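Local structure of HIAXHD3 (3ZXK) at residues Trp14-Ala19 against Tyr504-Arg509; Val60-Leu63 against Tyr69-Pro72; Trp333-Asn338 against Ser342-Leu347; Ala419-Val424 against Phe479-Asp484. The protein hydrolyses alpha-L-arabinofuranosidic bonds as an exo-acting family 43 glycoside hydrolase, probably removing arabinose side chains from xylan. All blocks are in the same frame, centred on the assembly; numbering follows the deposited sequence.

Contact 1 of 4, residues Trp14-Ala19 against Tyr504-Arg509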
loop_
_atom_site.group_PDB
_atom_site.type_symbol
_atom_site.label_atom_id
_atom_site.label_comp_id
_atom_site.label_asym_id
_atom_site.label_seq_id
_atom_site.Cartn_x
_atom_site.Cartn_y
_atom_site.Cartn_z
ATOM N N TRP A 14 4.994 -5.862 8.616
ATOM C CA TRP A 14 6.054 -4.903 8.354
ATOM C C TRP A 14 6.131 -4.594 6.887
ATOM O O TRP A 14 7.166 -4.818 6.234
ATOM C CB TRP A 14 7.380 -5.442 8.845
ATOM C CG TRP A 14 8.339 -4.334 9.206
ATOM C CD1 TRP A 14 8.663 -3.210 8.468
ATOM C CD2 TRP A 14 9.133 -4.246 10.426
ATOM N NE1 TRP A 14 9.588 -2.455 9.129
ATOM C CE2 TRP A 14 9.907 -3.019 10.325
ATOM C CE3 TRP A 14 9.277 -5.054 11.555
ATOM C CZ2 TRP A 14 10.761 -2.610 11.337
ATOM C CZ3 TRP A 14 10.139 -4.631 12.573
ATOM C CH2 TRP A 14 10.871 -3.446 12.458
ATOM N N GLU A 15 5.027 -4.102 6.347
ATOM C CA GLU A 15 4.945 -3.736 4.926
ATOM C C GLU A 15 4.092 -2.475 4.845
ATOM O O GLU A 15 3.133 -2.305 5.615
ATOM C CB GLU A 15 4.321 -4.863 4.083
ATOM C CG GLU A 15 5.205 -6.112 3.916
ATOM C CD GLU A 15 4.611 -7.190 3.002
ATOM O OE1 GLU A 15 3.783 -6.827 2.145
ATOM O OE2 GLU A 15 4.955 -8.405 3.144
ATOM N N ASP A 16 4.429 -1.594 3.903
ATOM C CA ASP A 16 3.815 -0.278 3.743
ATOM C C ASP A 16 2.336 -0.379 3.326
ATOM O O ASP A 16 2.046 -0.627 2.164
ATOM C CB ASP A 16 4.627 0.472 2.687
ATOM C CG ASP A 16 4.136 1.853 2.415
ATOM O OD1 ASP A 16 3.720 2.542 3.369
ATOM O OD2 ASP A 16 4.217 2.261 1.232
ATOM N N HIS A 17 1.421 -0.120 4.261
ATOM C CA HIS A 17 -0.061 -0.211 4.035
ATOM C C HIS A 17 -0.711 0.954 4.749
ATOM O O HIS A 17 -1.383 0.790 5.773
ATOM C CB HIS A 17 -0.625 -1.601 4.417
ATOM C CG HIS A 17 -0.477 -2.641 3.322
ATOM N ND1 HIS A 17 -1.209 -2.612 2.179
ATOM C CD2 HIS A 17 0.378 -3.723 3.204
ATOM C CE1 HIS A 17 -0.848 -3.645 1.386
ATOM N NE2 HIS A 17 0.119 -4.325 2.016
ATOM N N PRO A 18 -0.501 2.170 4.232
ATOM C CA PRO A 18 -0.922 3.381 4.943
ATOM C C PRO A 18 -2.404 3.682 4.883
ATOM O O PRO A 18 -3.137 3.086 4.072
ATOM C CB PRO A 18 -0.210 4.496 4.170
ATOM C CG PRO A 18 -0.137 3.963 2.780
ATOM C CD PRO A 18 0.199 2.506 2.980
ATOM N N ALA A 19 -2.836 4.618 5.737
ATOM C CA ALA A 19 -4.221 5.124 5.750
ATOM C C ALA A 19 -5.271 4.032 5.916
ATOM O O ALA A 19 -6.337 4.061 5.300
ATOM C CB ALA A 19 -4.513 5.987 4.525
ATOM N N TYR A 504 7.166 11.641 -0.577
ATOM C CA TYR A 504 6.625 10.713 -1.585
ATOM C C TYR A 504 5.551 9.779 -1.006
ATOM O O TYR A 504 4.848 9.110 -1.748
ATOM C CB TYR A 504 7.791 9.919 -2.177
ATOM C CG TYR A 504 7.458 9.036 -3.357
ATOM C CD1 TYR A 504 7.317 9.586 -4.633
ATOM C CD2 TYR A 504 7.314 7.651 -3.205
ATOM C CE1 TYR A 504 7.028 8.796 -5.735
ATOM C CE2 TYR A 504 7.037 6.838 -4.301
ATOM C CZ TYR A 504 6.887 7.402 -5.562
ATOM O OH TYR A 504 6.592 6.574 -6.632
ATOM N N PHE A 505 5.501 9.718 0.315
ATOM C CA PHE A 505 4.539 8.937 1.108
ATOM C C PHE A 505 4.757 7.433 1.057
ATOM O O PHE A 505 4.958 6.813 2.100
ATOM C CB PHE A 505 3.075 9.318 0.812
ATOM C CG PHE A 505 2.685 10.683 1.322
ATOM C CD1 PHE A 505 2.517 10.923 2.684
ATOM C CD2 PHE A 505 2.497 11.729 0.429
ATOM C CE1 PHE A 505 2.151 12.190 3.140
ATOM C CE2 PHE A 505 2.150 13.003 0.876
ATOM C CZ PHE A 505 1.974 13.233 2.232
ATOM N N THR A 506 4.717 6.842 -0.129
ATOM C CA THR A 506 4.925 5.406 -0.275
ATOM C C THR A 506 6.352 5.027 0.151
ATOM O O THR A 506 7.272 5.805 -0.022
ATOM C CB THR A 506 4.724 5.046 -1.764
ATOM O OG1 THR A 506 3.404 5.437 -2.132
ATOM C CG2 THR A 506 4.889 3.525 -2.032
ATOM N N GLY A 507 6.535 3.846 0.719
ATOM C CA GLY A 507 7.872 3.386 1.061
ATOM C C GLY A 507 8.665 2.900 -0.137
ATOM O O GLY A 507 8.160 2.860 -1.270
ATOM N N TYR A 508 9.935 2.575 0.113
ATOM C CA TYR A 508 10.745 1.952 -0.909
ATOM C C TYR A 508 10.156 0.635 -1.352
ATOM O O TYR A 508 9.684 -0.165 -0.504
ATOM C CB TYR A 508 12.156 1.698 -0.393
ATOM C CG TYR A 508 13.075 2.870 -0.646
ATOM C CD1 TYR A 508 13.712 3.030 -1.879
ATOM C CD2 TYR A 508 13.283 3.843 0.328
ATOM C CE1 TYR A 508 14.572 4.095 -2.112
ATOM C CE2 TYR A 508 14.136 4.944 0.098
ATOM C CZ TYR A 508 14.770 5.070 -1.145
ATOM O OH TYR A 508 15.621 6.108 -1.410
ATOM N N ARG A 509 10.237 0.375 -2.655
ATOM C CA ARG A 509 9.750 -0.910 -3.205
ATOM C C ARG A 509 10.827 -1.644 -3.995
ATOM O O ARG A 509 11.826 -1.041 -4.416
ATOM C CB ARG A 509 8.520 -0.682 -4.113
ATOM C CG ARG A 509 7.325 -0.221 -3.315
ATOM C CD ARG A 509 6.116 -0.165 -4.196
ATOM N NE ARG A 509 4.931 0.051 -3.372
ATOM C CZ ARG A 509 3.693 -0.260 -3.750
ATOM N NH1 ARG A 509 3.484 -0.806 -4.950
ATOM N NH2 ARG A 509 2.682 -0.034 -2.944
HETATM O O HOH W 1 2.991 5.098 2.966
HETATM O O HOH W 2 5.404 0.547 -0.611
HETATM O O HOH W 3 2.040 1.364 -0.288
#
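D16 carries its CG trans to the backbone N (chi1 -179°), and this sends OD2 across to T506 and G507. The one direct hydrogen bond runs from G507 N to D16 OD2, 2.9 Å long and almost straight at 177°, though the N-H arrives from above the carboxylate plane, 65° out of it. Beside it the methyl CG2 of T506 lies 3.6 Å from D16 OD2. Two waters give further protons to OD2, one of them held 2.8 Å from R509 NE and the other 3.1 Å from R509 NH2. Both lie in the guanidinium plane at its edge, so carboxylate and arginine meet through water, with D16 OD2 and R509 NH2 5.0 Å apart. A third water donates to D16 OD1 and to F505 O, while R273 N also bonds to OD1. The buried carboxylate is thus well supplied with donors. F505 touches a xylopyranose unit of the bound glycan, which places this loop beside the sugar-binding site. The contact joins the five-bladed beta-propeller to the C-terminal beta-sandwich: the loop 14-19 leads into propeller strand 21-25, R375 of strand 372-375 bonds to D16 O, and R509 opens sandwich strand 509-516.

Contact 2 of 4, residues Val60-Leu63 against Tyr69-Pro72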
loop_
_atom_site.group_PDB
_atom_site.type_symbol
_atom_site.label_atom_id
_atom_site.label_comp_id
_atom_site.label_asym_id
_atom_site.label_seq_id
_atom_site.Cartn_x
_atom_site.Cartn_y
_atom_site.Cartn_z
ATOM N N VAL A 60 -9.518 -1.187 -6.693
ATOM C CA VAL A 60 -9.462 -0.423 -7.949
ATOM C C VAL A 60 -8.542 -1.156 -8.931
ATOM O O VAL A 60 -7.339 -0.896 -9.003
ATOM C CB VAL A 60 -9.046 1.041 -7.681
ATOM C CG1 VAL A 60 -9.118 1.875 -8.964
ATOM C CG2 VAL A 60 -9.943 1.679 -6.633
ATOM N N PRO A 61 -9.095 -2.101 -9.693
ATOM C CA PRO A 61 -8.221 -2.933 -10.530
ATOM C C PRO A 61 -7.436 -2.166 -11.584
ATOM O O PRO A 61 -6.365 -2.640 -11.977
ATOM C CB PRO A 61 -9.178 -3.953 -11.159
ATOM C CG PRO A 61 -10.574 -3.499 -10.845
ATOM C CD PRO A 61 -10.456 -2.671 -9.585
ATOM N N ARG A 62 -7.955 -1.041 -12.062
ATOM C CA ARG A 62 -7.178 -0.152 -12.936
ATOM C C ARG A 62 -7.644 1.239 -12.572
ATOM O O ARG A 62 -8.846 1.454 -12.424
ATOM C CB ARG A 62 -7.447 -0.439 -14.409
ATOM C CG ARG A 62 -6.693 0.470 -15.364
ATOM C CD ARG A 62 -6.898 0.013 -16.800
ATOM N NE ARG A 62 -6.186 0.885 -17.738
ATOM C CZ ARG A 62 -4.940 0.681 -18.151
ATOM N NH1 ARG A 62 -4.264 -0.398 -17.741
ATOM N NH2 ARG A 62 -4.373 1.558 -18.978
ATOM N N LEU A 63 -6.717 2.178 -12.424
ATOM C CA LEU A 63 -7.051 3.513 -11.939
ATOM C C LEU A 63 -7.828 4.217 -13.033
ATOM O O LEU A 63 -7.374 4.287 -14.153
ATOM C CB LEU A 63 -5.764 4.284 -11.572
ATOM C CG LEU A 63 -4.802 3.501 -10.642
ATOM C CD1 LEU A 63 -3.635 4.385 -10.206
ATOM C CD2 LEU A 63 -5.516 2.972 -9.401
ATOM N N TYR A 69 -2.982 9.028 -15.224
ATOM C CA TYR A 69 -2.729 7.755 -14.552
ATOM C C TYR A 69 -2.198 6.667 -15.479
ATOM O O TYR A 69 -1.770 5.633 -14.991
ATOM C CB TYR A 69 -3.985 7.293 -13.762
ATOM C CG TYR A 69 -4.182 8.242 -12.608
ATOM C CD1 TYR A 69 -3.528 8.052 -11.394
ATOM C CD2 TYR A 69 -4.939 9.420 -12.776
ATOM C CE1 TYR A 69 -3.646 8.987 -10.375
ATOM C CE2 TYR A 69 -5.059 10.366 -11.753
ATOM C CZ TYR A 69 -4.418 10.134 -10.550
ATOM O OH TYR A 69 -4.522 11.061 -9.552
ATOM N N ASP A 70 -2.189 6.907 -16.793
ATOM C CA ASP A 70 -1.565 6.012 -17.772
ATOM C C ASP A 70 -0.126 6.433 -18.111
ATOM O O ASP A 70 0.481 5.834 -19.005
ATOM C CB ASP A 70 -2.409 5.965 -19.061
ATOM C CG ASP A 70 -3.847 5.471 -18.836
ATOM O OD1 ASP A 70 -4.168 4.759 -17.833
ATOM O OD2 ASP A 70 -4.689 5.761 -19.719
ATOM N N LEU A 71 0.421 7.436 -17.392
ATOM C CA LEU A 71 1.812 7.913 -17.557
ATOM C C LEU A 71 2.120 8.141 -19.050
ATOM O O LEU A 71 2.989 7.483 -19.639
ATOM C CB LEU A 71 2.808 6.940 -16.888
ATOM C CG LEU A 71 4.275 7.353 -16.716
ATOM C CD1 LEU A 71 4.421 8.610 -15.847
ATOM C CD2 LEU A 71 5.026 6.193 -16.079
ATOM N N PRO A 72 1.381 9.070 -19.673
ATOM C CA PRO A 72 1.485 9.229 -21.118
ATOM C C PRO A 72 2.736 9.979 -21.590
ATOM O O PRO A 72 3.149 9.824 -22.755
ATOM C CB PRO A 72 0.238 10.042 -21.467
ATOM C CG PRO A 72 -0.092 10.797 -20.206
ATOM C CD PRO A 72 0.266 9.856 -19.106
#
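D70 OD1 is held by two nitrogens of different kinds: R62 NH2, its salt-bridge mate at 3.4 Å, and the amide of N338, whose ND2 donates a hydrogen bond to it. The ion pair has no directional bond in it. The oxygen stands well out of the guanidinium plane, no N-H points at it, and the carboxylate is turned 41° from the guanidinium. R62 reaches D70 by running straight out, its CG trans to the backbone N (chi1 179°) and the chain extended as far as NE, to cross the aspartate at about a right angle. R62 NH1 also donates a hydrogen bond to the carbonyl O of P339. Next to the charged pair the contact is apolar. L63 turns its methyl CD1 to the Y69 ring, 3.9 Å from CD1 of the tyrosine, and L63 CB comes within 4.1 Å of Y69 CB. Y69 OH is tied to E104 and to the backbone N of G82, which holds the ring in place against the leucine. All of this folds one loop back on itself between propeller strands 54-58 and 87-91, the connection from the first blade to the second. The chemistry implies a division of labour: hydrogen bonds from N338 and to P339 probably set the orientation of the two charged groups, while the R62-D70 attraction adds mainly electrostatic pull where both charged residues are partly exposed.

Contact 3 of 4, residues Trp333-Asn338 against Ser342-Leu347; sequences WEWNHN and SKFTLL
W335 and F344 belong to strands that face each other from two sheets, 334-336 in the eight-stranded sheet and 344-346 at the edge of the seven-stranded one. The arrangement is that of a beta-sandwich of the concanavalin A-like kind. Even at their nearest, W335 to F344, the CA atoms stay 11.4 Å apart, so the gap is bridged by side chains. Each residue sends its CB toward the opposite strand, and the two rings meet midway. F344 sets its CG between the backbone N and the carbonyl carbon (chi1 80°), and this lifts the phenyl toward the tryptophan. The corner of the indole, CZ2, then sits over the centre of the phenyl ring, 3.4 Å above its plane. The planes lie 48° apart and the centroids of the six-membered rings 4.7 Å apart, an oblique aromatic pair. CH2 follows close behind, 3.8 Å from F344 CG. Leucines extend the apolar layer: L356 and L372 against the indole, L354 against the phenyl. An alanine in place of F344 would take away the face under CZ2 and would probably leave a gap between the sheets, with the indole freer to shift. Where strand 334-336 ends, H337 turns back on its neighbour: its ND1 donates a 2.9 Å hydrogen bond to N336 OD1, which lies exactly in the imidazole plane.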
loop_
_atom_site.group_PDB
_atom_site.type_symbol
_atom_site.label_atom_id
_atom_site.label_comp_id
_atom_site.label_asym_id
_atom_site.label_seq_id
_atom_site.Cartn_x
_atom_site.Cartn_y
_atom_site.Cartn_z
ATOM N N TRP A 333 1.677 -7.673 -6.272
ATOM C CA TRP A 333 2.246 -6.829 -7.330
ATOM C C TRP A 333 1.375 -5.676 -7.688
ATOM O O TRP A 333 0.132 -5.804 -7.761
ATOM C CB TRP A 333 2.454 -7.644 -8.582
ATOM C CG TRP A 333 3.442 -8.757 -8.432
ATOM C CD1 TRP A 333 3.182 -10.126 -8.355
ATOM C CD2 TRP A 333 4.893 -8.632 -8.416
ATOM N NE1 TRP A 333 4.366 -10.839 -8.273
ATOM C CE2 TRP A 333 5.428 -9.985 -8.291
ATOM C CE3 TRP A 333 5.775 -7.565 -8.462
ATOM C CZ2 TRP A 333 6.803 -10.237 -8.251
ATOM C CZ3 TRP A 333 7.151 -7.824 -8.424
ATOM C CH2 TRP A 333 7.649 -9.137 -8.317
ATOM N N GLU A 334 2.033 -4.537 -7.920
ATOM C CA GLU A 334 1.364 -3.338 -8.428
ATOM C C GLU A 334 2.278 -2.612 -9.380
ATOM O O GLU A 334 3.483 -2.452 -9.114
ATOM C CB GLU A 334 0.996 -2.369 -7.282
ATOM C CG GLU A 334 -0.062 -2.877 -6.288
ATOM C CD GLU A 334 -0.081 -2.183 -4.938
ATOM O OE1 GLU A 334 0.620 -1.160 -4.715
ATOM O OE2 GLU A 334 -0.833 -2.661 -4.057
ATOM N N TRP A 335 1.723 -2.160 -10.491
ATOM C CA TRP A 335 2.495 -1.395 -11.453
ATOM C C TRP A 335 2.682 0.031 -10.994
ATOM O O TRP A 335 1.853 0.539 -10.248
ATOM C CB TRP A 335 1.743 -1.344 -12.763
ATOM C CG TRP A 335 1.448 -2.661 -13.407
ATOM C CD1 TRP A 335 0.254 -3.367 -13.385
ATOM C CD2 TRP A 335 2.343 -3.412 -14.283
ATOM N NE1 TRP A 335 0.364 -4.519 -14.138
ATOM C CE2 TRP A 335 1.597 -4.602 -14.697
ATOM C CE3 TRP A 335 3.673 -3.254 -14.704
ATOM C CZ2 TRP A 335 2.145 -5.548 -15.547
ATOM C CZ3 TRP A 335 4.221 -4.220 -15.554
ATOM C CH2 TRP A 335 3.465 -5.344 -15.967
ATOM N N ASN A 336 3.764 0.685 -11.430
ATOM C CA ASN A 336 3.921 2.134 -11.273
ATOM C C ASN A 336 3.067 2.826 -12.353
ATOM O O ASN A 336 3.404 2.771 -13.526
ATOM C CB ASN A 336 5.400 2.509 -11.413
ATOM C CG ASN A 336 5.591 4.005 -11.542
ATOM O OD1 ASN A 336 4.823 4.773 -10.966
ATOM N ND2 ASN A 336 6.583 4.424 -12.310
ATOM N N HIS A 337 1.940 3.435 -11.959
ATOM C CA HIS A 337 0.881 3.921 -12.891
ATOM C C HIS A 337 0.202 2.754 -13.616
ATOM O O HIS A 337 0.658 1.620 -13.510
ATOM C CB HIS A 337 1.401 4.995 -13.876
ATOM C CG HIS A 337 1.824 6.313 -13.223
ATOM N ND1 HIS A 337 2.853 6.423 -12.361
ATOM C CD2 HIS A 337 1.331 7.605 -13.408
ATOM C CE1 HIS A 337 2.995 7.711 -11.986
ATOM N NE2 HIS A 337 2.093 8.440 -12.651
ATOM N N ASN A 338 -0.904 2.996 -14.302
ATOM C CA ASN A 338 -1.567 1.930 -15.033
ATOM C C ASN A 338 -0.630 1.356 -16.079
ATOM O O ASN A 338 0.129 2.090 -16.744
ATOM C CB ASN A 338 -2.799 2.428 -15.761
ATOM C CG ASN A 338 -3.935 2.738 -14.843
ATOM O OD1 ASN A 338 -4.104 2.128 -13.780
ATOM N ND2 ASN A 338 -4.753 3.673 -15.269
ATOM N N SER A 342 -1.029 -3.941 -23.688
ATOM C CA SER A 342 -0.634 -4.519 -24.964
ATOM C C SER A 342 0.860 -4.935 -24.926
ATOM O O SER A 342 1.352 -5.592 -25.867
ATOM C CB SER A 342 -0.873 -3.523 -26.108
ATOM O OG SER A 342 0.117 -2.496 -26.158
ATOM N N LYS A 343 1.545 -4.562 -23.837
ATOM C CA LYS A 343 3.000 -4.689 -23.749
ATOM C C LYS A 343 3.499 -5.662 -22.680
ATOM O O LYS A 343 4.693 -5.834 -22.533
ATOM C CB LYS A 343 3.688 -3.324 -23.595
ATOM C CG LYS A 343 3.598 -2.400 -24.827
ATOM C CD LYS A 343 4.389 -2.872 -26.056
ATOM C CE LYS A 343 4.325 -1.846 -27.187
ATOM N NZ LYS A 343 2.986 -1.770 -27.836
ATOM N N PHE A 344 2.596 -6.326 -21.961
ATOM C CA PHE A 344 2.995 -7.437 -21.087
ATOM C C PHE A 344 2.068 -8.630 -21.252
ATOM O O PHE A 344 0.890 -8.481 -21.624
ATOM C CB PHE A 344 3.059 -6.997 -19.602
ATOM C CG PHE A 344 1.711 -6.942 -18.912
ATOM C CD1 PHE A 344 1.202 -8.065 -18.246
ATOM C CD2 PHE A 344 0.962 -5.758 -18.903
ATOM C CE1 PHE A 344 -0.021 -7.992 -17.597
ATOM C CE2 PHE A 344 -0.270 -5.695 -18.265
ATOM C CZ PHE A 344 -0.770 -6.823 -17.625
ATOM N N THR A 345 2.582 -9.818 -20.944
ATOM C CA THR A 345 1.739 -11.020 -20.956
ATOM C C THR A 345 2.230 -11.983 -19.901
ATOM O O THR A 345 3.441 -12.183 -19.746
ATOM C CB THR A 345 1.815 -11.776 -22.312
ATOM O OG1 THR A 345 1.690 -10.858 -23.407
ATOM C CG2 THR A 345 0.694 -12.790 -22.384
ATOM N N LEU A 346 1.292 -12.583 -19.181
ATOM C CA LEU A 346 1.571 -13.739 -18.336
ATOM C C LEU A 346 1.399 -14.974 -19.217
ATOM O O LEU A 346 0.330 -15.173 -19.782
ATOM C CB LEU A 346 0.587 -13.767 -17.169
ATOM C CG LEU A 346 0.937 -12.759 -16.071
ATOM C CD1 LEU A 346 -0.253 -12.621 -15.137
ATOM C CD2 LEU A 346 2.160 -13.235 -15.294
ATOM N N LEU A 347 2.441 -15.802 -19.327
ATOM C CA LEU A 347 2.529 -16.868 -20.359
ATOM C C LEU A 347 1.718 -18.115 -20.102
ATOM O O LEU A 347 1.421 -18.878 -21.044
ATOM C CB LEU A 347 3.985 -17.299 -20.521
ATOM C CG LEU A 347 4.849 -16.229 -21.166
ATOM C CD1 LEU A 347 6.326 -16.566 -21.008
ATOM C CD2 LEU A 347 4.480 -16.029 -22.635
#

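Contact 4 of 4, residues Ala419-Val424 against Phe479-Asp484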
loop_
_atom_site.group_PDB
_atom_site.type_symbol
_atom_site.label_atom_id
_atom_site.label_comp_id
_atom_site.label_asym_id
_atom_site.label_seq_id
_atom_site.Cartn_x
_atom_site.Cartn_y
_atom_site.Cartn_z
ATOM N N ALA A 419 25.456 -6.854 -24.593
ATOM C CA ALA A 419 24.664 -6.741 -23.374
ATOM C C ALA A 419 25.603 -6.820 -22.188
ATOM O O ALA A 419 26.505 -7.671 -22.145
ATOM C CB ALA A 419 23.614 -7.829 -23.265
ATOM N N ARG A 420 25.427 -5.911 -21.246
ATOM C CA ARG A 420 26.251 -5.933 -20.060
ATOM C C ARG A 420 25.485 -5.513 -18.831
ATOM O O ARG A 420 24.497 -4.756 -18.897
ATOM C CB ARG A 420 27.477 -5.060 -20.232
ATOM C CG ARG A 420 27.218 -3.591 -20.032
ATOM C CD ARG A 420 28.523 -2.840 -20.031
ATOM N NE ARG A 420 28.393 -1.460 -19.596
ATOM C CZ ARG A 420 27.968 -0.458 -20.359
ATOM N NH1 ARG A 420 27.570 -0.654 -21.626
ATOM N NH2 ARG A 420 27.941 0.754 -19.848
ATOM N N ILE A 421 25.963 -6.004 -17.706
ATOM C CA ILE A 421 25.390 -5.643 -16.417
ATOM C C ILE A 421 25.928 -4.299 -15.964
ATOM O O ILE A 421 27.114 -4.030 -16.121
ATOM C CB ILE A 421 25.694 -6.727 -15.363
ATOM C CG1 ILE A 421 25.188 -8.066 -15.888
ATOM C CG2 ILE A 421 25.048 -6.414 -14.020
ATOM C CD1 ILE A 421 25.698 -9.259 -15.131
ATOM N N VAL A 422 25.038 -3.458 -15.444
ATOM C CA VAL A 422 25.379 -2.151 -14.886
ATOM C C VAL A 422 24.663 -1.942 -13.552
ATOM O O VAL A 422 23.593 -2.539 -13.299
ATOM C CB VAL A 422 25.003 -0.982 -15.851
ATOM C CG1 VAL A 422 25.808 -1.049 -17.152
ATOM C CG2 VAL A 422 23.506 -0.989 -16.153
ATOM N N MET A 423 25.251 -1.110 -12.700
ATOM C CA MET A 423 24.562 -0.606 -11.524
ATOM C C MET A 423 24.465 0.909 -11.700
ATOM O O MET A 423 25.468 1.549 -11.933
ATOM C CB MET A 423 25.309 -1.031 -10.232
ATOM C CG MET A 423 24.604 -0.646 -8.945
ATOM S SD MET A 423 24.946 1.060 -8.444
ATOM C CE MET A 423 24.038 1.255 -6.900
ATOM N N VAL A 424 23.244 1.443 -11.609
ATOM C CA VAL A 424 22.911 2.849 -11.814
ATOM C C VAL A 424 22.369 3.464 -10.519
ATOM O O VAL A 424 21.488 2.885 -9.836
ATOM C CB VAL A 424 21.867 2.980 -12.955
ATOM C CG1 VAL A 424 21.252 4.385 -13.042
ATOM C CG2 VAL A 424 22.467 2.520 -14.284
ATOM N N PHE A 479 23.555 -4.239 -4.152
ATOM C CA PHE A 479 23.076 -4.908 -5.350
ATOM C C PHE A 479 24.048 -6.016 -5.780
ATOM O O PHE A 479 25.274 -5.855 -5.666
ATOM C CB PHE A 479 22.920 -3.891 -6.490
ATOM C CG PHE A 479 21.874 -2.820 -6.229
ATOM C CD1 PHE A 479 22.185 -1.641 -5.545
ATOM C CD2 PHE A 479 20.569 -2.994 -6.679
ATOM C CE1 PHE A 479 21.216 -0.673 -5.289
ATOM C CE2 PHE A 479 19.601 -2.023 -6.446
ATOM C CZ PHE A 479 19.913 -0.869 -5.733
ATOM N N TYR A 480 23.497 -7.121 -6.280
ATOM C CA TYR A 480 24.286 -8.291 -6.676
ATOM C C TYR A 480 23.712 -8.911 -7.942
ATOM O O TYR A 480 22.533 -8.729 -8.239
ATOM C CB TYR A 480 24.238 -9.363 -5.572
ATOM C CG TYR A 480 24.595 -8.849 -4.200
ATOM C CD1 TYR A 480 23.665 -8.101 -3.472
ATOM C CD2 TYR A 480 25.859 -9.091 -3.630
ATOM C CE1 TYR A 480 23.958 -7.608 -2.239
ATOM C CE2 TYR A 480 26.172 -8.592 -2.369
ATOM C CZ TYR A 480 25.203 -7.829 -1.695
ATOM O OH TYR A 480 25.413 -7.278 -0.459
ATOM N N TYR A 481 24.565 -9.618 -8.680
ATOM C CA TYR A 481 24.086 -10.412 -9.798
ATOM C C TYR A 481 24.647 -11.812 -9.725
ATOM O O TYR A 481 25.674 -12.033 -9.087
ATOM C CB TYR A 481 24.459 -9.760 -11.143
ATOM C CG TYR A 481 25.960 -9.761 -11.412
ATOM C CD1 TYR A 481 26.589 -10.840 -12.068
ATOM C CD2 TYR A 481 26.758 -8.692 -11.010
ATOM C CE1 TYR A 481 27.962 -10.847 -12.283
ATOM C CE2 TYR A 481 28.125 -8.684 -11.267
ATOM C CZ TYR A 481 28.726 -9.771 -11.885
ATOM O OH TYR A 481 30.096 -9.766 -12.139
ATOM N N SER A 482 23.931 -12.733 -10.365
ATOM C CA SER A 482 24.399 -14.091 -10.616
ATOM C C SER A 482 24.194 -14.465 -12.068
ATOM O O SER A 482 23.112 -14.293 -12.630
ATOM C CB SER A 482 23.695 -15.122 -9.730
ATOM O OG SER A 482 24.116 -16.435 -10.077
ATOM N N ILE A 483 25.246 -15.009 -12.657
ATOM C CA ILE A 483 25.152 -15.597 -13.983
ATOM C C ILE A 483 25.528 -17.080 -13.924
ATOM O O ILE A 483 25.943 -17.672 -14.920
ATOM C CB ILE A 483 25.997 -14.819 -15.015
ATOM C CG1 ILE A 483 27.434 -14.646 -14.533
ATOM C CG2 ILE A 483 25.380 -13.450 -15.275
ATOM C CD1 ILE A 483 28.454 -14.533 -15.650
ATOM N N ASP A 484 25.362 -17.683 -12.750
ATOM C CA ASP A 484 25.527 -19.133 -12.629
ATOM C C ASP A 484 24.330 -19.781 -11.924
ATOM O O ASP A 484 24.488 -20.623 -11.042
ATOM C CB ASP A 484 26.870 -19.485 -11.984
ATOM C CG ASP A 484 26.937 -19.134 -10.513
ATOM O OD1 ASP A 484 26.082 -18.381 -9.998
ATOM O OD2 ASP A 484 27.861 -19.632 -9.854
#
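I421 and M423 are the bumps that one sheet of the beta-sandwich presses against the other, alternate residues of strand 418-429 meeting F479 and Y481 of strand 476-482. The touching segments run in nearly opposite directions, 174° apart, and I421 faces Y481 with 8.3 Å between their CA atoms. The isoleucine's far methyl, CD1, settles on the tyrosine face as a CH-pi contact, 3.9 Å from the ring centroid and displaced toward the CD1 side of the ring. The same methyl has I483 CG2 at 4.2 Å, so it nestles in a hollow between the tyrosine and that residue, while I421 CG2 comes down on the same face, near Y481 CD2. P447, I457 and L492 close in around this knob. A serine in place of Y481 would remove the flat floor under I421 CD1 and would probably open a hole between the two sheets. M423 fills the next hollow along. Its chain leaves trans to the backbone N and then bends at chi2 (-83°), which brings the terminal methyl round to the phenyl of F479; the two side chains cross at about a right angle, with P494 and A443 packing on the methionine. There M423 CE rests 3.7 Å from F479 CD1 and 3.8 Å from F479 CE1.

Overall arrangement
Contact 1 spans almost the whole chain, and the other three follow one another within the stretch it encloses: contact 2 in the propeller, then contacts 3 and 4 in the sandwich. Contacts 2 and 3 are close neighbours, centres 11 Å apart, and touch through N338, whose backbone N probably also hydrogen-bonds to Y69 O. Contact 1 reaches contact 3 by the salt bridge from R509 NH1 to E334 OE1, 2.9 Å long. Contacts 1 and 2 and the 333-338 side of contact 3 thus lie where propeller and sandwich meet. Contact 4 lies farther out, its centre 23 Å from that of contact 3, but both span the same pair of sheets. Domain interface and sandwich interior are thus linked through shared sheets.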